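Local coordinates for uncharacterized DUF364 family protein (Pyrococcus horikoshii, PDB 3NPG) that is of unknown function but may take part in heavy-metal chelation and forms an assembly of four chains, at residues G46-L51 with E81-V86. Residues are numbered along the deposited sequence; the frame is centred on the assembly and turned at random.
Sequences GVAMTL and ERTLGV
The methyl of A48 and the side chain of T83, with A48 CB 3.9 Å from T83 CG2, show how a strand and a helix can pack closely when small residues face each other. A48 lies on strand 43-49, outermost within this chain in the three-stranded antiparallel sheet, and T83 on helix 79-96, which packs against the strand. The two segment axes come within 7.2 Å and run roughly antiparallel, at 147°. A48 CB points at the helix and rests 3.4 Å from the backbone O of T83. One turn further along, V86 has CG1 anti to its backbone N (chi1 171°), which brings that methyl to 3.9 Å from A48 CB.

T83 answers with its methyl branch. Because CG2 is anti to its own backbone N, it reaches over to the strand backbone, lying 3.5 Å from A48 O and 3.6 Å from M49 O, while OG1 is left beside the backbone N and bonds to the carbonyl of I79 within its own helix. T50 OG1, just past the strand end, is engaged by T33 and the carbonyl of G29. The side chain of M49, a selenomethionine, sets out away from the helix and touches Y32, and V176 of helix 174-177 touches both A48 and V86.

Within the region putatively assigned to heavy-metal chelation, the contact joins the antiparallel sheet to helix 79-96. Between the two segments the fit rests on van der Waals contact of methyls with methyls and backbone carbonyls; farther along the helix, N90 adds a directional tie, its ND2 hydrogen-bonding V47 O.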
# COMPACT_ATOMS: atom_id res chain seq x y z
N GLY A 46 22.87 -12.15 14.30
CA GLY A 46 22.71 -11.59 12.97
C GLY A 46 21.29 -11.16 12.71
O GLY A 46 20.35 -11.83 13.15
N VAL A 47 21.11 -10.00 12.04
CA VAL A 47 19.78 -9.47 11.76
C VAL A 47 19.59 -9.17 10.28
O VAL A 47 20.56 -8.94 9.57
CB VAL A 47 19.41 -8.25 12.65
CG1 VAL A 47 19.30 -8.64 14.12
CG2 VAL A 47 20.41 -7.11 12.47
N ALA A 48 18.33 -9.21 9.82
CA ALA A 48 17.96 -8.84 8.45
C ALA A 48 16.60 -8.19 8.47
O ALA A 48 15.66 -8.76 9.04
CB ALA A 48 17.95 -10.08 7.57
N MSE A 49 16.50 -6.96 7.94
CA MSE A 49 15.25 -6.20 7.96
C MSE A 49 14.07 -6.95 7.35
O MSE A 49 14.16 -7.42 6.21
CB MSE A 49 15.42 -4.83 7.30
CG MSE A 49 14.19 -3.95 7.41
SE MSE A 49 14.39 -2.29 6.48
CE MSE A 49 14.94 -1.20 7.97
N THR A 50 12.97 -7.05 8.10
CA THR A 50 11.75 -7.67 7.62
C THR A 50 10.98 -6.67 6.78
O THR A 50 10.81 -5.52 7.19
CB THR A 50 10.91 -8.19 8.81
OG1 THR A 50 11.73 -9.04 9.62
CG2 THR A 50 9.68 -8.94 8.37
N LEU A 51 10.59 -7.08 5.57
CA LEU A 51 9.84 -6.23 4.66
C LEU A 51 8.43 -6.80 4.48
O LEU A 51 8.20 -7.62 3.58
CB LEU A 51 10.57 -6.12 3.30
CG LEU A 51 12.04 -5.68 3.36
CD1 LEU A 51 12.74 -5.95 2.06
CD2 LEU A 51 12.16 -4.21 3.72
N GLU A 81 11.89 -16.92 3.67
CA GLU A 81 13.06 -17.80 3.61
C GLU A 81 14.35 -17.00 3.32
O GLU A 81 15.40 -17.33 3.87
CB GLU A 81 12.86 -18.90 2.57
CG GLU A 81 11.77 -19.90 2.94
CD GLU A 81 11.46 -20.93 1.88
OE1 GLU A 81 12.24 -21.05 0.90
OE2 GLU A 81 10.43 -21.63 2.02
N ARG A 82 14.26 -15.94 2.47
CA ARG A 82 15.41 -15.06 2.16
C ARG A 82 15.85 -14.28 3.39
O ARG A 82 17.05 -14.22 3.69
CB ARG A 82 15.06 -14.07 1.04
CG ARG A 82 15.19 -14.63 -0.35
CD ARG A 82 15.52 -13.55 -1.37
NE ARG A 82 14.51 -12.48 -1.41
CZ ARG A 82 13.37 -12.55 -2.10
NH1 ARG A 82 13.06 -13.65 -2.77
NH2 ARG A 82 12.52 -11.53 -2.09
N THR A 83 14.88 -13.61 4.08
CA THR A 83 15.17 -12.79 5.26
C THR A 83 15.82 -13.62 6.37
O THR A 83 16.84 -13.19 6.93
CB THR A 83 13.91 -12.04 5.72
OG1 THR A 83 13.25 -11.49 4.58
CG2 THR A 83 14.22 -10.94 6.72
N LEU A 84 15.29 -14.84 6.64
CA LEU A 84 15.88 -15.75 7.64
C LEU A 84 17.28 -16.22 7.20
O LEU A 84 18.16 -16.41 8.05
CB LEU A 84 14.96 -16.96 7.88
CG LEU A 84 13.78 -16.73 8.84
CD1 LEU A 84 12.67 -17.75 8.60
CD2 LEU A 84 14.23 -16.77 10.30
N GLY A 85 17.47 -16.38 5.88
CA GLY A 85 18.75 -16.77 5.30
C GLY A 85 19.81 -15.68 5.40
O GLY A 85 20.95 -15.96 5.79
N VAL A 86 19.43 -14.43 5.06
CA VAL A 86 20.33 -13.27 5.17
C VAL A 86 20.69 -13.00 6.65
O VAL A 86 21.85 -12.76 6.96
CB VAL A 86 19.73 -12.02 4.47
CG1 VAL A 86 20.55 -10.77 4.78
CG2 VAL A 86 19.63 -12.24 2.96